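Local coordinates for protein oligogalacturonate lyase (Yersinia enterocolitica subsp. enterocolitica, PDB 3PE7) that cleaves oligogalacturonates by beta-elimination, probably in the cytoplasm and with the help of a bound metal ion, at residues V116-P121 with M171-K176; A122-Y127 with E143-D148; L9-Y14 with Q22-T27. One frame throughout, in Å; residues are numbered along the deposited sequence.

Contact 1 (V116-P121 with M171-K176)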
loop_
_atom_site.group_PDB
_atom_site.type_symbol
_atom_site.label_atom_id
_atom_site.label_comp_id
_atom_site.label_asym_id
_atom_site.label_seq_id
_atom_site.Cartn_x
_atom_site.Cartn_y
_atom_site.Cartn_z
ATOM N N VAL A 116 0.203 -18.952 -13.326
ATOM C CA VAL A 116 -0.317 -18.952 -11.961
ATOM C C VAL A 116 0.694 -19.579 -11.001
ATOM O O VAL A 116 1.064 -20.751 -11.129
ATOM C CB VAL A 116 -1.817 -19.453 -11.819
ATOM C CG1 VAL A 116 -2.287 -20.180 -13.013
ATOM C CG2 VAL A 116 -2.073 -20.184 -10.484
ATOM N N VAL A 117 1.176 -18.766 -10.070
ATOM C CA VAL A 117 2.223 -19.208 -9.163
ATOM C C VAL A 117 1.625 -20.007 -8.008
ATOM O O VAL A 117 2.192 -21.021 -7.581
ATOM C CB VAL A 117 3.054 -18.012 -8.630
ATOM C CG1 VAL A 117 4.014 -18.473 -7.561
ATOM C CG2 VAL A 117 3.810 -17.329 -9.778
ATOM N N TYR A 118 0.479 -19.554 -7.504
ATOM C CA TYR A 118 -0.165 -20.198 -6.360
ATOM C C TYR A 118 -1.655 -19.930 -6.432
ATOM O O TYR A 118 -2.060 -18.825 -6.811
ATOM C CB TYR A 118 0.400 -19.670 -5.022
ATOM C CG TYR A 118 -0.343 -20.119 -3.774
ATOM C CD1 TYR A 118 -1.225 -19.257 -3.111
ATOM C CD2 TYR A 118 -0.152 -21.403 -3.239
ATOM C CE1 TYR A 118 -1.904 -19.650 -1.962
ATOM C CE2 TYR A 118 -0.828 -21.813 -2.070
ATOM C CZ TYR A 118 -1.717 -20.929 -1.445
ATOM O OH TYR A 118 -2.389 -21.317 -0.294
ATOM N N GLN A 119 -2.455 -20.940 -6.079
ATOM C CA GLN A 119 -3.900 -20.772 -5.967
ATOM C C GLN A 119 -4.357 -21.023 -4.533
ATOM O O GLN A 119 -4.066 -22.076 -3.946
ATOM C CB GLN A 119 -4.638 -21.709 -6.926
ATOM C CG GLN A 119 -6.150 -21.589 -6.842
ATOM C CD GLN A 119 -6.854 -22.392 -7.904
ATOM O OE1 GLN A 119 -7.228 -23.536 -7.675
ATOM N NE2 GLN A 119 -7.026 -21.805 -9.078
ATOM N N VAL A 120 -5.083 -20.061 -3.964
ATOM C CA VAL A 120 -5.668 -20.253 -2.652
ATOM C C VAL A 120 -6.619 -21.453 -2.772
ATOM O O VAL A 120 -7.461 -21.475 -3.676
ATOM C CB VAL A 120 -6.431 -19.000 -2.175
ATOM C CG1 VAL A 120 -7.068 -19.236 -0.803
ATOM C CG2 VAL A 120 -5.475 -17.768 -2.135
ATOM N N PRO A 121 -6.446 -22.464 -1.905
ATOM C CA PRO A 121 -7.275 -23.678 -2.058
ATOM C C PRO A 121 -8.754 -23.443 -1.719
ATOM O O PRO A 121 -9.093 -22.445 -1.081
ATOM C CB PRO A 121 -6.599 -24.711 -1.136
ATOM C CG PRO A 121 -5.735 -23.936 -0.202
ATOM C CD PRO A 121 -5.437 -22.591 -0.832
ATOM N N MET A 171 0.165 -17.325 5.690
ATOM C CA MET A 171 0.787 -18.256 4.764
ATOM C C MET A 171 2.091 -17.713 4.239
ATOM O O MET A 171 2.228 -16.523 4.019
ATOM C CB MET A 171 -0.128 -18.535 3.567
ATOM C CG MET A 171 -1.454 -19.196 3.934
ATOM S SD MET A 171 -1.174 -20.795 4.703
ATOM C CE MET A 171 -0.280 -21.649 3.404
ATOM N N ARG A 172 3.054 -18.596 4.016
ATOM C CA ARG A 172 4.144 -18.195 3.162
ATOM C C ARG A 172 4.225 -19.109 1.952
ATOM O O ARG A 172 4.026 -20.339 2.058
ATOM C CB ARG A 172 5.451 -18.021 3.926
ATOM C CG ARG A 172 6.101 -19.261 4.357
ATOM C CD ARG A 172 7.607 -19.025 4.472
ATOM N NE ARG A 172 8.311 -20.296 4.342
ATOM C CZ ARG A 172 8.587 -21.114 5.352
ATOM N NH1 ARG A 172 8.244 -20.795 6.595
ATOM N NH2 ARG A 172 9.225 -22.252 5.115
ATOM N N VAL A 173 4.456 -18.483 0.805
ATOM C CA VAL A 173 4.442 -19.139 -0.493
ATOM C C VAL A 173 5.819 -19.021 -1.146
ATOM O O VAL A 173 6.403 -17.935 -1.191
ATOM C CB VAL A 173 3.348 -18.542 -1.435
ATOM C CG1 VAL A 173 3.475 -19.077 -2.861
ATOM C CG2 VAL A 173 1.938 -18.828 -0.895
ATOM N N ASP A 174 6.327 -20.152 -1.633
ATOM C CA ASP A 174 7.562 -20.192 -2.406
ATOM C C ASP A 174 7.267 -19.895 -3.871
ATOM O O ASP A 174 6.495 -20.618 -4.526
ATOM C CB ASP A 174 8.201 -21.578 -2.257
ATOM C CG ASP A 174 9.598 -21.652 -2.846
ATOM O OD1 ASP A 174 9.783 -21.336 -4.044
ATOM O OD2 ASP A 174 10.513 -22.067 -2.094
ATOM N N LEU A 175 7.881 -18.833 -4.390
ATOM C CA LEU A 175 7.613 -18.387 -5.757
ATOM C C LEU A 175 8.177 -19.293 -6.860
ATOM O O LEU A 175 7.677 -19.276 -7.997
ATOM C CB LEU A 175 8.065 -16.939 -5.973
ATOM C CG LEU A 175 7.254 -15.805 -5.328
ATOM C CD1 LEU A 175 7.918 -14.477 -5.616
ATOM C CD2 LEU A 175 5.773 -15.771 -5.780
ATOM N N LYS A 176 9.217 -20.061 -6.536
ATOM C CA LYS A 176 9.820 -20.973 -7.508
ATOM C C LYS A 176 9.075 -22.311 -7.585
ATOM O O LYS A 176 8.839 -22.842 -8.671
ATOM C CB LYS A 176 11.303 -21.219 -7.199
ATOM C CG LYS A 176 12.272 -20.248 -7.890
ATOM C CD LYS A 176 12.928 -19.280 -6.904
ATOM C CE LYS A 176 14.135 -19.906 -6.203
ATOM N NZ LYS A 176 14.359 -19.301 -4.850
#

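Contact 2 (A122-Y127 with E143-D148)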
loop_
_atom_site.group_PDB
_atom_site.type_symbol
_atom_site.label_atom_id
_atom_site.label_comp_id
_atom_site.label_asym_id
_atom_site.label_seq_id
_atom_site.Cartn_x
_atom_site.Cartn_y
_atom_site.Cartn_z
ATOM N N ALA A 122 -9.607 -24.372 -2.165
ATOM C CA ALA A 122 -11.080 -24.266 -2.114
ATOM C C ALA A 122 -11.713 -23.844 -0.796
ATOM O O ALA A 122 -12.687 -23.081 -0.793
ATOM C CB ALA A 122 -11.711 -25.611 -2.555
ATOM N N GLU A 123 -11.184 -24.368 0.305
ATOM C CA GLU A 123 -11.792 -24.200 1.627
ATOM C C GLU A 123 -11.399 -22.892 2.305
ATOM O O GLU A 123 -11.752 -22.659 3.459
ATOM C CB GLU A 123 -11.371 -25.356 2.538
ATOM C CG GLU A 123 -12.053 -26.695 2.246
ATOM C CD GLU A 123 -11.836 -27.715 3.369
ATOM O OE1 GLU A 123 -11.307 -28.814 3.086
ATOM O OE2 GLU A 123 -12.203 -27.419 4.536
ATOM N N TRP A 124 -10.657 -22.061 1.578
ATOM C CA TRP A 124 -10.092 -20.823 2.102
ATOM C C TRP A 124 -10.329 -19.671 1.125
ATOM O O TRP A 124 -10.587 -19.890 -0.062
ATOM C CB TRP A 124 -8.589 -20.999 2.367
ATOM C CG TRP A 124 -8.297 -22.071 3.393
ATOM C CD1 TRP A 124 -8.189 -23.409 3.164
ATOM C CD2 TRP A 124 -8.095 -21.881 4.794
ATOM N NE1 TRP A 124 -7.936 -24.073 4.338
ATOM C CE2 TRP A 124 -7.879 -23.159 5.360
ATOM C CE3 TRP A 124 -8.072 -20.758 5.627
ATOM C CZ2 TRP A 124 -7.627 -23.343 6.717
ATOM C CZ3 TRP A 124 -7.843 -20.935 6.991
ATOM C CH2 TRP A 124 -7.626 -22.229 7.527
ATOM N N VAL A 125 -10.254 -18.450 1.653
ATOM C CA VAL A 125 -10.392 -17.221 0.872
ATOM C C VAL A 125 -9.187 -16.318 1.181
ATOM O O VAL A 125 -8.890 -16.045 2.349
ATOM C CB VAL A 125 -11.704 -16.463 1.209
ATOM C CG1 VAL A 125 -11.881 -15.253 0.296
ATOM C CG2 VAL A 125 -12.916 -17.388 1.111
ATOM N N GLY A 126 -8.511 -15.860 0.129
ATOM C CA GLY A 126 -7.420 -14.897 0.298
ATOM C C GLY A 126 -7.960 -13.598 0.886
ATOM O O GLY A 126 -9.014 -13.107 0.473
ATOM N N TYR A 127 -7.242 -13.058 1.866
ATOM C CA TYR A 127 -7.583 -11.784 2.485
ATOM C C TYR A 127 -6.417 -10.805 2.406
ATOM O O TYR A 127 -5.299 -11.121 2.797
ATOM C CB TYR A 127 -8.029 -11.946 3.942
ATOM C CG TYR A 127 -8.199 -10.610 4.630
ATOM C CD1 TYR A 127 -7.209 -10.103 5.483
ATOM C CD2 TYR A 127 -9.326 -9.816 4.381
ATOM C CE1 TYR A 127 -7.350 -8.847 6.097
ATOM C CE2 TYR A 127 -9.470 -8.564 4.985
ATOM C CZ TYR A 127 -8.481 -8.093 5.842
ATOM O OH TYR A 127 -8.613 -6.864 6.423
ATOM N N GLU A 143 -4.964 -16.158 4.588
ATOM C CA GLU A 143 -6.129 -16.897 4.097
ATOM C C GLU A 143 -7.104 -17.106 5.241
ATOM O O GLU A 143 -6.701 -17.379 6.379
ATOM C CB GLU A 143 -5.707 -18.245 3.506
ATOM C CG GLU A 143 -4.863 -18.104 2.232
ATOM C CD GLU A 143 -4.320 -19.419 1.726
ATOM O OE1 GLU A 143 -4.607 -20.479 2.343
ATOM O OE2 GLU A 143 -3.622 -19.379 0.691
ATOM N N ILE A 144 -8.392 -16.954 4.948
ATOM C CA ILE A 144 -9.436 -17.077 5.968
ATOM C C ILE A 144 -10.315 -18.263 5.590
ATOM O O ILE A 144 -10.609 -18.461 4.412
ATOM C CB ILE A 144 -10.290 -15.784 6.062
ATOM C CG1 ILE A 144 -9.375 -14.581 6.374
ATOM C CG2 ILE A 144 -11.440 -15.953 7.087
ATOM C CD1 ILE A 144 -10.090 -13.236 6.684
ATOM N N ARG A 145 -10.697 -19.073 6.573
ATOM C CA ARG A 145 -11.508 -20.243 6.270
ATOM C C ARG A 145 -12.806 -19.772 5.619
ATOM O O ARG A 145 -13.419 -18.819 6.091
ATOM C CB ARG A 145 -11.789 -21.061 7.536
ATOM C CG ARG A 145 -12.280 -22.455 7.216
ATOM C CD ARG A 145 -12.625 -23.258 8.467
ATOM N NE ARG A 145 -11.464 -23.513 9.318
ATOM C CZ ARG A 145 -10.495 -24.392 9.049
ATOM N NH1 ARG A 145 -10.520 -25.124 7.941
ATOM N NH2 ARG A 145 -9.492 -24.549 9.907
ATOM N N ARG A 146 -13.201 -20.428 4.532
ATOM C CA ARG A 146 -14.396 -20.007 3.776
ATOM C C ARG A 146 -15.636 -19.889 4.669
ATOM O O ARG A 146 -16.421 -18.946 4.533
ATOM C CB ARG A 146 -14.687 -20.963 2.613
ATOM C CG ARG A 146 -15.924 -20.547 1.797
ATOM C CD ARG A 146 -16.173 -21.459 0.618
ATOM N NE ARG A 146 -15.080 -21.396 -0.344
ATOM C CZ ARG A 146 -14.871 -20.398 -1.197
ATOM N NH1 ARG A 146 -15.672 -19.340 -1.221
ATOM N NH2 ARG A 146 -13.836 -20.458 -2.024
ATOM N N GLU A 147 -15.818 -20.870 5.556
ATOM C CA GLU A 147 -16.922 -20.888 6.522
ATOM C C GLU A 147 -17.008 -19.616 7.343
ATOM O O GLU A 147 -18.103 -19.200 7.759
ATOM C CB GLU A 147 -16.736 -22.047 7.501
ATOM C CG GLU A 147 -17.739 -23.156 7.424
ATOM C CD GLU A 147 -17.798 -23.903 8.752
ATOM O OE1 GLU A 147 -18.923 -24.153 9.264
ATOM O OE2 GLU A 147 -16.707 -24.200 9.299
ATOM N N ASP A 148 -15.844 -19.018 7.596
ATOM C CA ASP A 148 -15.730 -17.833 8.442
ATOM C C ASP A 148 -15.681 -16.540 7.634
ATOM O O ASP A 148 -15.777 -15.455 8.208
ATOM C CB ASP A 148 -14.461 -17.916 9.290
ATOM C CG ASP A 148 -14.533 -18.994 10.343
ATOM O OD1 ASP A 148 -15.651 -19.507 10.602
ATOM O OD2 ASP A 148 -13.474 -19.317 10.933
#

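Contact 3 (L9-Y14 with Q22-T27)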
loop_
_atom_site.group_PDB
_atom_site.type_symbol
_atom_site.label_atom_id
_atom_site.label_comp_id
_atom_site.label_asym_id
_atom_site.label_seq_id
_atom_site.Cartn_x
_atom_site.Cartn_y
_atom_site.Cartn_z
ATOM N N LEU A 9 -0.770 8.868 -23.651
ATOM C CA LEU A 9 -1.411 9.716 -22.662
ATOM C C LEU A 9 -0.865 11.124 -22.738
ATOM O O LEU A 9 0.316 11.317 -23.021
ATOM C CB LEU A 9 -1.204 9.155 -21.261
ATOM C CG LEU A 9 -1.707 7.733 -21.014
ATOM C CD1 LEU A 9 -1.445 7.391 -19.569
ATOM C CD2 LEU A 9 -3.181 7.609 -21.339
ATOM N N THR A 10 -1.723 12.092 -22.450
ATOM C CA THR A 10 -1.294 13.474 -22.295
ATOM C C THR A 10 -0.954 13.749 -20.834
ATOM O O THR A 10 -1.669 13.299 -19.937
ATOM C CB THR A 10 -2.415 14.435 -22.753
ATOM O OG1 THR A 10 -2.729 14.198 -24.125
ATOM C CG2 THR A 10 -1.997 15.869 -22.591
ATOM N N PHE A 11 0.157 14.440 -20.593
ATOM C CA PHE A 11 0.581 14.800 -19.245
ATOM C C PHE A 11 0.276 16.282 -19.093
ATOM O O PHE A 11 0.819 17.120 -19.845
ATOM C CB PHE A 11 2.091 14.590 -19.065
ATOM C CG PHE A 11 2.526 13.147 -18.921
ATOM C CD1 PHE A 11 3.865 12.860 -18.651
ATOM C CD2 PHE A 11 1.615 12.088 -19.025
ATOM C CE1 PHE A 11 4.317 11.551 -18.516
ATOM C CE2 PHE A 11 2.035 10.772 -18.894
ATOM C CZ PHE A 11 3.397 10.483 -18.625
ATOM N N ASP A 12 -0.570 16.626 -18.132
ATOM C CA ASP A 12 -0.996 18.014 -17.972
ATOM C C ASP A 12 -0.375 18.647 -16.729
ATOM O O ASP A 12 -0.670 18.248 -15.590
ATOM C CB ASP A 12 -2.522 18.109 -17.950
ATOM C CG ASP A 12 -3.143 17.704 -19.280
ATOM O OD1 ASP A 12 -2.892 18.403 -20.276
ATOM O OD2 ASP A 12 -3.869 16.705 -19.341
ATOM N N THR A 13 0.487 19.633 -16.959
ATOM C CA THR A 13 1.301 20.235 -15.901
ATOM C C THR A 13 0.791 21.631 -15.527
ATOM O O THR A 13 0.455 22.437 -16.406
ATOM C CB THR A 13 2.773 20.323 -16.314
ATOM O OG1 THR A 13 3.238 19.029 -16.701
ATOM C CG2 THR A 13 3.640 20.834 -15.162
ATOM N N TYR A 14 0.724 21.892 -14.225
ATOM C CA TYR A 14 0.171 23.134 -13.677
ATOM C C TYR A 14 0.789 23.433 -12.310
ATOM O O TYR A 14 1.687 22.724 -11.860
ATOM C CB TYR A 14 -1.358 23.032 -13.567
ATOM C CG TYR A 14 -1.853 21.862 -12.754
ATOM C CD1 TYR A 14 -1.821 20.552 -13.272
ATOM C CD2 TYR A 14 -2.346 22.049 -11.476
ATOM C CE1 TYR A 14 -2.268 19.490 -12.523
ATOM C CE2 TYR A 14 -2.813 20.997 -10.735
ATOM C CZ TYR A 14 -2.765 19.719 -11.261
ATOM O OH TYR A 14 -3.231 18.664 -10.523
ATOM N N GLN A 22 4.905 22.484 -8.668
ATOM C CA GLN A 22 4.592 21.911 -9.972
ATOM C C GLN A 22 3.910 20.548 -9.777
ATOM O O GLN A 22 4.413 19.678 -9.037
ATOM C CB GLN A 22 5.864 21.755 -10.805
ATOM C CG GLN A 22 5.615 21.137 -12.173
ATOM C CD GLN A 22 6.733 21.410 -13.170
ATOM O OE1 GLN A 22 7.072 22.569 -13.453
ATOM N NE2 GLN A 22 7.294 20.350 -13.722
ATOM N N VAL A 23 2.780 20.370 -10.459
ATOM C CA VAL A 23 2.023 19.120 -10.408
ATOM C C VAL A 23 1.736 18.690 -11.836
ATOM O O VAL A 23 1.373 19.512 -12.680
ATOM C CB VAL A 23 0.693 19.268 -9.620
ATOM C CG1 VAL A 23 -0.057 17.930 -9.520
ATOM C CG2 VAL A 23 0.952 19.793 -8.224
ATOM N N THR A 24 1.924 17.407 -12.114
ATOM C CA THR A 24 1.609 16.873 -13.440
ATOM C C THR A 24 0.591 15.756 -13.282
ATOM O O THR A 24 0.825 14.816 -12.519
ATOM C CB THR A 24 2.881 16.373 -14.164
ATOM O OG1 THR A 24 3.772 17.489 -14.329
ATOM C CG2 THR A 24 2.529 15.819 -15.543
ATOM N N ARG A 25 -0.539 15.883 -13.976
ATOM C CA ARG A 25 -1.533 14.809 -14.057
ATOM C C ARG A 25 -1.167 13.886 -15.214
ATOM O O ARG A 25 -0.942 14.348 -16.342
ATOM C CB ARG A 25 -2.911 15.396 -14.315
ATOM C CG ARG A 25 -4.038 14.370 -14.247
ATOM C CD ARG A 25 -5.362 15.047 -14.417
ATOM N NE ARG A 25 -5.513 15.572 -15.780
ATOM C CZ ARG A 25 -6.363 16.534 -16.115
ATOM N NH1 ARG A 25 -7.137 17.095 -15.198
ATOM N NH2 ARG A 25 -6.433 16.939 -17.389
ATOM N N LEU A 26 -1.130 12.589 -14.927
ATOM C CA LEU A 26 -0.596 11.612 -15.882
ATOM C C LEU A 26 -1.669 10.897 -16.693
ATOM O O LEU A 26 -1.376 10.337 -17.748
ATOM C CB LEU A 26 0.240 10.565 -15.144
ATOM C CG LEU A 26 1.413 11.042 -14.280
ATOM C CD1 LEU A 26 2.038 9.845 -13.586
ATOM C CD2 LEU A 26 2.458 11.770 -15.111
ATOM N N THR A 27 -2.899 10.891 -16.185
ATOM C CA THR A 27 -3.983 10.101 -16.785
ATOM C C THR A 27 -5.221 10.983 -16.989
ATOM O O THR A 27 -5.389 11.999 -16.277
ATOM C CB THR A 27 -4.351 8.872 -15.893
ATOM O OG1 THR A 27 -4.763 9.331 -14.604
ATOM C CG2 THR A 27 -3.154 7.932 -15.731
HETATM O O HOH W 1 -3.772 14.378 -17.752
#

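Contact 1 (V116-P121 with M171-K176)
Y118 lays its ring against V173 where two blades of the propeller pack face to face. Strand 114-119 is the outermost strand of its blade. Strand 168-174 belongs to the next blade. The segments run roughly antiparallel, with axes 153° apart, but the axes stay 8.0 Å from each other. No hydrogen bond links the two segments; the contact is made by side chains.

The Y118 side chain can be followed outward. Its CB lies 3.8 Å from V173 CG1. With CG anti to the backbone N (chi1 171°), the ring extends over the other V173 methyl. CG and CD1 are each 3.9 Å from V173 CG2. CD2 and CE1 follow at 4.1 Å from the same V173 CG2. That methyl sits over the centre of one ring face, 3.8 Å from the centroid and 9° off the normal. This is a CH-pi contact with little offset. At the tip, Y118 OH comes within 4.3 Å of M171 CE. The hydroxyl finds its polar partner outside the segments, in E143.

V117 adds a second patch next to it. V117 and Y118 both face L104 in a classic beta bulge. The bulge lets two consecutive residues point at the opposing segment. V117 CG1 meets L175 CD2 at 3.7 Å, the two side chains crossing at a slant. L175 is just past the end of its strand. There D174 forms an Asx turn, with K176 N bonded to D174 OD1 at 2.9 Å. D174 OD1 also accepts from T177 N, so the turn is held at two backbone nitrogens.

Between the segments the contact is apolar, methyl groups on a ring face and on each other; the polar end of Y118 turns to E143 of the next blade.

Contact 2 (A122-Y127 with E143-D148)
E143 pairs with G126 across the hairpin of strands 124-132 and 138-145, as a non-hydrogen-bonded antiparallel pair. Its extended side chain brings OE1 to 4.0 Å from W124 CB; the carboxylate is held by R169 and Y118. I144 is the hydrogen-bonded partner of V125. Both backbone bonds of the pair measure 2.8 Å, I144 N to V125 O and V125 N to I144 O. Its CD1 reaches back to Y127 CB at 3.7 Å, the side chains lying side by side.

R145 lies over a face of the W124 ring. Its CB is 22° off the normal of the six-membered ring. A bend at chi3 (-64°) brings NH1 to 3.6 Å from W124 CZ2. The guanidinium and indole planes are 49° apart, so they do not stack flat. R146 N bonds to E123 O at 2.9 Å. The R146 guanidinium takes A122 O side-on and in its own plane, through NE at 3.0 Å and NH2 at 3.1 Å. V125 CG2 lies over a face of it.

Strand 124-132 is outermost in this four-stranded blade; strand 138-145 lies between it and strand 168-174. W124 makes a cation-pi contact with R169. F158 of helix 155-161 packs on Y127, and F161 on I144.

Contact 3 (L9-Y14 with Q22-T27)
Strands 12-15 and 22-25 form an antiparallel hairpin, their segment axes 4.6 Å apart at 161°, with D12 opposite R25 and Y14 opposite V23 as hydrogen-bonded pairs. Strand 22-25 also pairs with the C-terminal strand 376-381. N- and C-terminal strands thus share one blade, the "Velcro" closure of a beta-propeller.

F11 receives L26 CD2 over the centre of one ring face, 3.7 Å from the centroid and only 4° off the normal. L65 also packs on both residues. In the non-hydrogen-bonded pair T13 with T24, the two OG1 atoms share a hydrogen bond of 2.9 Å. T13 CG2 rests 3.6 Å from Q22 CG. Y14 folds back on V23. Its CG sits between the backbone N and the carbonyl carbon (chi1 56°), which carries the ring over V23 CB. The hydroxyl end then meets V23 CG1, with Y14 OH 3.4 Å away.

D12 and R25 run side by side on the same face as Y14. R25 NH2 reaches D12 OD2 at 3.2 Å in a salt bridge, coming from above the carboxylate plane. A water lies at the edge of the guanidinium, accepting from R25 NE at 2.9 Å and lying 2.8 Å from D12 OD2.

Contacts 1 and 2 adjoin, with centres 15 Å apart. Contact 1 packs one blade on the next; contact 2 lies within the second of these blades. Along the chain, contact 2 is nested inside the loop closed by contact 1. Y118 OH and E143 OE2, 2.5 Å apart, probably form a hydrogen bond between them, and V120 and M171 pack on E143. Contact 3 is remote, 38 Å from contact 1 and 42 Å from contact 2 between centres. The Y127 side chain of contact 2 is about 12 Å from the manganese; contact 1 lies away from the metal sites. In contact 3, the L9 side chain is about 8 Å from that of the calcium ligand M1.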